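Local coordinates for protein D-alanyl transferase DltD (Enterococcus faecium TX0133A04, PDB 6PFX) that probably takes part in adding D-alanyl groups to lipoteichoic acid at the membrane during cell wall biogenesis in a Gram-positive bacterium, at residues A[58-61]-A[66-69]; A[75-80]-A[118-123]; A[85-90]-A[127-132]. All coordinates share one frame; numbering follows the deposited sequence.

Contact 1: A[58-61]-A[66-69]; sequences VLAE and NYRP
The phenol oxygen of Y67 is hydrogen-bonded to R65 NH1, and beside this anchor the ring leans on the methyl group of A60. The pair belongs to the beta-alpha-beta unit formed by strand 39-43, helix 56-62 and strand 68-71, at the point where the chain has left the helix and turns back into the strand. Between 58-61 and 66-69 there is no hydrogen bond; the contact is apolar, and A60 CB is its centre. The A60 CA–CB bond points at the returning segment, and the methyl meets three groups of it. It lies 3.7 Å from the backbone O of Y67 and 3.8 Å from Y67 CE2, approaching the ring obliquely at the end that carries the hydroxyl. P69 CD is the third neighbour, 4.1 Å from A60 CB. With so small a side chain on the helix, the backbones come near, A60 CA to R68 CA being 6.4 Å.

The conformation of Y67 brings its ring into this place. Its CG stands between the backbone N and the carbonyl carbon (chi1 65°), which swings the ring back alongside the helix although its CA–CB bond does not aim there. The Y67 side chain also touches I40 of the neighbouring strand and I361 and L365 of helix 351-365. R68, in backbone hydrogen bonds with Q38 and I40, fixes the strand at the margin of the parallel sheet, where 68-71 is an outermost strand. E61 and R68 carry opposite charges on the flank of the contact, yet they form no salt bridge: E61 OE1 stays 5.6 Å from R68 NE.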
# COMPACT_ATOMS: atom_id res chain seq x y z
N VAL A 58 13.36 -6.30 -9.23
CA VAL A 58 14.49 -6.42 -10.15
C VAL A 58 15.81 -6.35 -9.39
O VAL A 58 16.71 -7.18 -9.60
CB VAL A 58 14.42 -5.34 -11.26
CG1 VAL A 58 15.62 -5.54 -12.21
CG2 VAL A 58 13.11 -5.40 -12.00
N LEU A 59 15.95 -5.39 -8.48
CA LEU A 59 17.19 -5.31 -7.71
C LEU A 59 17.41 -6.57 -6.87
O LEU A 59 18.53 -7.08 -6.80
CB LEU A 59 17.17 -4.07 -6.82
CG LEU A 59 17.16 -2.74 -7.57
CD1 LEU A 59 16.97 -1.61 -6.59
CD2 LEU A 59 18.44 -2.55 -8.38
N ALA A 60 16.36 -7.07 -6.22
CA ALA A 60 16.53 -8.25 -5.38
C ALA A 60 17.00 -9.44 -6.20
O ALA A 60 17.86 -10.21 -5.75
CB ALA A 60 15.21 -8.58 -4.68
N GLU A 61 16.46 -9.61 -7.41
CA GLU A 61 16.84 -10.73 -8.25
C GLU A 61 18.25 -10.57 -8.80
O GLU A 61 19.07 -11.49 -8.72
CB GLU A 61 15.82 -10.88 -9.38
CG GLU A 61 16.22 -11.87 -10.47
CD GLU A 61 15.11 -12.10 -11.48
OE1 GLU A 61 13.99 -12.48 -11.07
OE2 GLU A 61 15.35 -11.88 -12.69
N ASN A 66 18.47 -12.18 -0.34
CA ASN A 66 17.87 -13.27 0.41
C ASN A 66 16.35 -13.12 0.58
O ASN A 66 15.77 -13.78 1.45
CB ASN A 66 18.54 -13.36 1.78
CG ASN A 66 18.32 -14.69 2.46
OD1 ASN A 66 18.25 -15.73 1.80
ND2 ASN A 66 18.21 -14.68 3.78
N TYR A 67 15.72 -12.27 -0.21
CA TYR A 67 14.27 -12.11 -0.18
C TYR A 67 13.77 -11.89 -1.60
O TYR A 67 14.53 -11.50 -2.50
CB TYR A 67 13.82 -10.92 0.70
CG TYR A 67 14.29 -9.60 0.15
CD1 TYR A 67 15.55 -9.11 0.45
CD2 TYR A 67 13.47 -8.85 -0.68
CE1 TYR A 67 15.99 -7.92 -0.06
CE2 TYR A 67 13.91 -7.66 -1.20
CZ TYR A 67 15.18 -7.20 -0.89
OH TYR A 67 15.65 -6.00 -1.39
N ARG A 68 12.47 -12.10 -1.78
CA ARG A 68 11.72 -11.70 -2.96
C ARG A 68 10.49 -10.92 -2.54
O ARG A 68 9.70 -11.38 -1.69
CB ARG A 68 11.32 -12.96 -3.74
CG ARG A 68 10.55 -12.70 -5.00
CD ARG A 68 10.32 -13.97 -5.84
NE ARG A 68 11.54 -14.51 -6.43
CZ ARG A 68 12.22 -15.55 -5.94
NH1 ARG A 68 11.81 -16.17 -4.84
NH2 ARG A 68 13.32 -15.97 -6.55
N PRO A 69 10.27 -9.72 -3.07
CA PRO A 69 9.02 -9.01 -2.75
C PRO A 69 7.81 -9.82 -3.20
O PRO A 69 7.83 -10.46 -4.25
CB PRO A 69 9.14 -7.68 -3.51
CG PRO A 69 10.61 -7.55 -3.82
CD PRO A 69 11.14 -8.94 -3.97

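Contact 2: A[75-80]-A[118-123]; sequences PGTQSL and NTYYSE
Y120 reaches from the last turn of helix 114-120 to the loop at 75-77, giving its hydroxyl proton to the carbonyl of P75, with OH and O 2.8 Å apart. The acceptor sits at the edge of the phenol ring, near its plane, whereas the hydroxyl approaches from above the carbonyl plane, 43° out of it, and so misses the lone-pair direction. The P75 ring accompanies the bond, its CD 3.9 Å from Y120 OH.

T77 supplies the other grip. Its CG2 stands over the middle of the Y120 ring, 3.4 Å from the centroid and 12° off the normal, a well-centred CH-pi contact. Rotation about CA–CB decides which branch does this: OG1 is placed between the backbone N and the carbonyl carbon (chi1 59°), where it bonds to G44 O and A74 N, and the methyl beside the backbone N is thereby turned to the ring. On the opposite face lies T119 CG2, 3.7 Å above the plane and displaced to the rim, so the phenol is sandwiched between two threonine methyls. G76, at positive phi, passes Y120 CE2 with its carbonyl carbon 4.0 Å away and brings the backbone close to the ring without a side chain.

Helix 79-89 starts just beyond, with Q78 as N-cap. The P75 side chain also touches residues whose arrangement resembles a Ser-His-Asp triad, probably the catalytic centre, so the loop at 75-77 held by Y120 is consistent with a wall of the presumed active site of an SGNH-hydrolase-like fold.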
# COMPACT_ATOMS: atom_id res chain seq x y z
N PRO A 75 -3.84 -1.18 -8.57
CA PRO A 75 -4.51 0.11 -8.78
C PRO A 75 -5.78 0.22 -7.95
O PRO A 75 -6.70 -0.59 -8.08
CB PRO A 75 -4.80 0.12 -10.29
CG PRO A 75 -3.76 -0.76 -10.86
CD PRO A 75 -3.57 -1.88 -9.84
N GLY A 76 -5.80 1.20 -7.07
CA GLY A 76 -6.95 1.45 -6.23
C GLY A 76 -6.96 0.73 -4.89
O GLY A 76 -7.93 0.89 -4.14
N THR A 77 -5.92 -0.04 -4.56
CA THR A 77 -5.84 -0.61 -3.22
C THR A 77 -5.36 0.47 -2.25
O THR A 77 -4.29 1.05 -2.45
CB THR A 77 -4.90 -1.82 -3.14
OG1 THR A 77 -3.58 -1.47 -3.55
CG2 THR A 77 -5.42 -2.95 -4.02
N GLN A 78 -6.18 0.77 -1.24
CA GLN A 78 -5.83 1.72 -0.18
C GLN A 78 -5.84 0.99 1.17
O GLN A 78 -5.72 -0.24 1.20
CB GLN A 78 -6.78 2.93 -0.21
CG GLN A 78 -6.87 3.56 -1.60
CD GLN A 78 -7.51 4.97 -1.68
OE1 GLN A 78 -7.61 5.53 -2.78
NE2 GLN A 78 -7.93 5.54 -0.55
N SER A 79 -5.96 1.72 2.28
CA SER A 79 -5.64 1.10 3.57
C SER A 79 -6.64 0.01 3.96
O SER A 79 -6.25 -1.02 4.50
CB SER A 79 -5.52 2.14 4.68
OG SER A 79 -4.40 2.98 4.46
N LEU A 80 -7.93 0.24 3.71
CA LEU A 80 -8.95 -0.73 4.11
C LEU A 80 -8.72 -2.06 3.39
O LEU A 80 -8.71 -3.12 4.02
CB LEU A 80 -10.33 -0.16 3.81
CG LEU A 80 -11.52 -0.84 4.46
CD1 LEU A 80 -12.70 0.11 4.42
CD2 LEU A 80 -11.87 -2.10 3.74
N ASN A 118 -15.09 -1.63 -4.07
CA ASN A 118 -15.83 -2.74 -4.67
C ASN A 118 -14.92 -3.68 -5.44
O ASN A 118 -15.14 -4.90 -5.45
CB ASN A 118 -16.92 -2.20 -5.60
CG ASN A 118 -18.05 -1.51 -4.85
OD1 ASN A 118 -18.19 -1.66 -3.63
ND2 ASN A 118 -18.86 -0.75 -5.57
N THR A 119 -13.88 -3.15 -6.10
CA THR A 119 -13.00 -4.00 -6.89
C THR A 119 -12.30 -5.04 -6.03
O THR A 119 -12.13 -6.20 -6.45
CB THR A 119 -11.96 -3.16 -7.62
OG1 THR A 119 -12.62 -2.29 -8.55
CG2 THR A 119 -10.98 -4.05 -8.37
N TYR A 120 -11.88 -4.66 -4.82
CA TYR A 120 -11.10 -5.55 -3.97
C TYR A 120 -11.89 -6.14 -2.82
O TYR A 120 -11.35 -6.99 -2.10
CB TYR A 120 -9.86 -4.81 -3.46
CG TYR A 120 -8.97 -4.40 -4.59
CD1 TYR A 120 -8.04 -5.29 -5.11
CD2 TYR A 120 -9.08 -3.14 -5.17
CE1 TYR A 120 -7.21 -4.94 -6.16
CE2 TYR A 120 -8.26 -2.78 -6.24
CZ TYR A 120 -7.33 -3.69 -6.72
OH TYR A 120 -6.50 -3.36 -7.76
N TYR A 121 -13.15 -5.74 -2.64
CA TYR A 121 -13.95 -6.31 -1.56
C TYR A 121 -13.99 -7.82 -1.71
O TYR A 121 -14.35 -8.35 -2.77
CB TYR A 121 -15.37 -5.76 -1.59
CG TYR A 121 -16.28 -6.49 -0.62
CD1 TYR A 121 -16.03 -6.46 0.75
CD2 TYR A 121 -17.36 -7.23 -1.08
CE1 TYR A 121 -16.86 -7.13 1.64
CE2 TYR A 121 -18.18 -7.91 -0.19
CZ TYR A 121 -17.93 -7.85 1.16
OH TYR A 121 -18.74 -8.53 2.05
N SER A 122 -13.59 -8.52 -0.65
CA SER A 122 -13.46 -9.98 -0.64
C SER A 122 -14.34 -10.52 0.47
O SER A 122 -14.07 -10.29 1.65
CB SER A 122 -12.01 -10.38 -0.38
OG SER A 122 -11.91 -11.77 -0.20
N GLU A 123 -15.41 -11.23 0.09
CA GLU A 123 -16.22 -11.90 1.10
C GLU A 123 -15.37 -12.90 1.88
O GLU A 123 -15.55 -13.06 3.09
CB GLU A 123 -17.39 -12.63 0.45
CG GLU A 123 -18.54 -11.74 0.04
CD GLU A 123 -19.65 -12.51 -0.66
OE1 GLU A 123 -19.34 -13.31 -1.56
OE2 GLU A 123 -20.83 -12.32 -0.29

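Contact 3: A[85-90]-A[127-132]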
# COMPACT_ATOMS: atom_id res chain seq x y z
N MET A 85 -6.26 -7.79 3.50
CA MET A 85 -5.22 -8.74 3.11
C MET A 85 -4.41 -9.17 4.33
O MET A 85 -4.18 -10.37 4.55
CB MET A 85 -4.30 -8.12 2.06
CG MET A 85 -5.00 -7.75 0.78
SD MET A 85 -3.86 -7.06 -0.43
CE MET A 85 -4.99 -6.00 -1.34
N MET A 86 -3.97 -8.20 5.13
CA MET A 86 -3.12 -8.52 6.28
C MET A 86 -3.85 -9.39 7.28
O MET A 86 -3.31 -10.39 7.77
CB MET A 86 -2.71 -7.22 6.98
CG MET A 86 -1.78 -6.36 6.19
SD MET A 86 -1.43 -4.87 7.15
CE MET A 86 -0.46 -3.99 5.94
N ARG A 87 -5.09 -9.00 7.62
CA ARG A 87 -5.87 -9.72 8.63
C ARG A 87 -6.17 -11.14 8.18
O ARG A 87 -6.14 -12.08 8.99
CB ARG A 87 -7.18 -8.95 8.89
CG ARG A 87 -8.08 -9.56 9.96
CD ARG A 87 -7.54 -9.26 11.35
NE ARG A 87 -8.31 -9.88 12.43
CZ ARG A 87 -9.04 -9.24 13.34
NH1 ARG A 87 -9.14 -7.91 13.34
NH2 ARG A 87 -9.67 -9.95 14.27
N SER A 88 -6.48 -11.33 6.89
CA SER A 88 -6.82 -12.66 6.40
C SER A 88 -5.59 -13.55 6.30
O SER A 88 -5.72 -14.78 6.27
CB SER A 88 -7.51 -12.56 5.04
OG SER A 88 -6.65 -12.04 4.04
N ALA A 89 -4.39 -12.96 6.23
CA ALA A 89 -3.18 -13.77 6.30
C ALA A 89 -2.96 -14.31 7.71
O ALA A 89 -2.25 -15.32 7.87
CB ALA A 89 -1.98 -12.94 5.85
N GLY A 90 -3.54 -13.67 8.72
CA GLY A 90 -3.42 -14.17 10.08
C GLY A 90 -1.97 -14.37 10.49
O GLY A 90 -1.11 -13.50 10.29
N TYR A 127 -15.11 -12.70 5.87
CA TYR A 127 -15.52 -13.80 6.72
C TYR A 127 -14.33 -14.33 7.52
O TYR A 127 -14.48 -14.70 8.69
CB TYR A 127 -16.14 -14.91 5.88
CG TYR A 127 -17.45 -14.59 5.19
CD1 TYR A 127 -18.06 -13.35 5.33
CD2 TYR A 127 -18.08 -15.55 4.41
CE1 TYR A 127 -19.24 -13.08 4.70
CE2 TYR A 127 -19.29 -15.28 3.80
CZ TYR A 127 -19.85 -14.04 3.94
OH TYR A 127 -21.03 -13.75 3.32
N ASP A 128 -13.15 -14.37 6.91
CA ASP A 128 -11.95 -14.73 7.65
C ASP A 128 -11.85 -13.91 8.93
O ASP A 128 -11.58 -14.44 10.02
CB ASP A 128 -10.69 -14.46 6.82
CG ASP A 128 -10.39 -15.52 5.77
OD1 ASP A 128 -10.95 -16.64 5.83
OD2 ASP A 128 -9.58 -15.22 4.87
N TRP A 129 -12.03 -12.59 8.80
CA TRP A 129 -11.95 -11.70 9.95
C TRP A 129 -13.02 -12.04 10.98
O TRP A 129 -12.71 -12.22 12.16
CB TRP A 129 -12.12 -10.27 9.45
CG TRP A 129 -12.56 -9.28 10.47
CD1 TRP A 129 -11.94 -8.97 11.65
CD2 TRP A 129 -13.71 -8.42 10.38
NE1 TRP A 129 -12.65 -7.99 12.30
CE2 TRP A 129 -13.74 -7.64 11.55
CE3 TRP A 129 -14.72 -8.25 9.43
CZ2 TRP A 129 -14.74 -6.69 11.79
CZ3 TRP A 129 -15.72 -7.32 9.68
CH2 TRP A 129 -15.71 -6.55 10.85
N LEU A 130 -14.27 -12.18 10.54
CA LEU A 130 -15.35 -12.44 11.47
C LEU A 130 -15.12 -13.72 12.26
O LEU A 130 -15.36 -13.77 13.47
CB LEU A 130 -16.68 -12.52 10.73
CG LEU A 130 -17.17 -11.22 10.09
CD1 LEU A 130 -18.44 -11.45 9.27
CD2 LEU A 130 -17.44 -10.16 11.14
N PHE A 131 -14.69 -14.80 11.59
CA PHE A 131 -14.45 -16.06 12.28
C PHE A 131 -13.18 -16.03 13.11
O PHE A 131 -13.02 -16.90 13.98
CB PHE A 131 -14.44 -17.22 11.27
CG PHE A 131 -15.80 -17.58 10.74
CD1 PHE A 131 -16.68 -18.34 11.49
CD2 PHE A 131 -16.21 -17.16 9.49
CE1 PHE A 131 -17.95 -18.66 11.01
CE2 PHE A 131 -17.48 -17.48 9.01
CZ PHE A 131 -18.34 -18.23 9.77
N SER A 132 -12.31 -15.04 12.89
CA SER A 132 -11.08 -14.89 13.65
C SER A 132 -11.29 -14.15 14.96
O SER A 132 -10.49 -14.30 15.89
CB SER A 132 -10.04 -14.10 12.84
OG SER A 132 -10.24 -12.69 12.94
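R87 and W129 meet edge to face, with the guanidinium as the face: the indole CD1 points at its centre, 3.4 Å from R87 CZ, and the two planes stand 78° apart. The arginine therefore abuts the rim of the indole and does not lie over its pi face. From the same side chain NH2 donates to S132 OG at 3.1 Å, a bond tilted out of the guanidinium plane, and NE adds a weak one at 3.4 Å to that OG. A bend at chi2 (77°) turns the arginine chain so that it can serve both partners. One residue along on each helix, S88 CB lies against D128 OD2 at 3.4 Å, where the backbones are nearest, S88 CA to D128 CA being 5.7 Å.

These residues join helix 79-89, which lies in the crossover between the parallel strands 68-71 and 97-101, to helix 123-132 in the largely helical region before strand 288-293. The short segments have axes 8.9 Å apart and cross at 51°.

Further out, each group is held by a second partner. S132 OG gives its proton to W129 O at 2.6 Å, in the carbonyl plane and on a lone pair; this leaves the hydroxyl oxygen to accept from the arginine, and the same carbonyl also takes S132 N. D140 connects the two sides: its OD1 accepts from W129 NE1 and forms a salt bridge with R87 NH1, which also bonds to Y83 OH. The carboxylate of D128 is fixed by W184 NE1 through OD1. On the other helix, S88 OG is hydrogen-bonded to K30 NZ, from helix 28-35, and to the carbonyl of M84 one turn back in its own helix.

How the contacts relate
From the N terminus, contact 1 comes first and closes a short local loop, ending helix 56-62 against the start of strand 68-71 at one margin of the parallel sheet. It is finished before the others open, and lies about 12 to 14 Å from them by nearest atoms. Beyond strand 68-71 the chain enters 75-80 and helix 79-89, then passes strand 97-101 and returns through helices 114-120 and 123-132. Contacts 2 and 3 each span this excursion, and their segments alternate, so the two loops cross. Contact 2 holds the loop that leads into helix 79-89 and contact 3 the C-terminal half of that helix, and they touch where T77 CG2 packs on M85 CE at 4.1 Å.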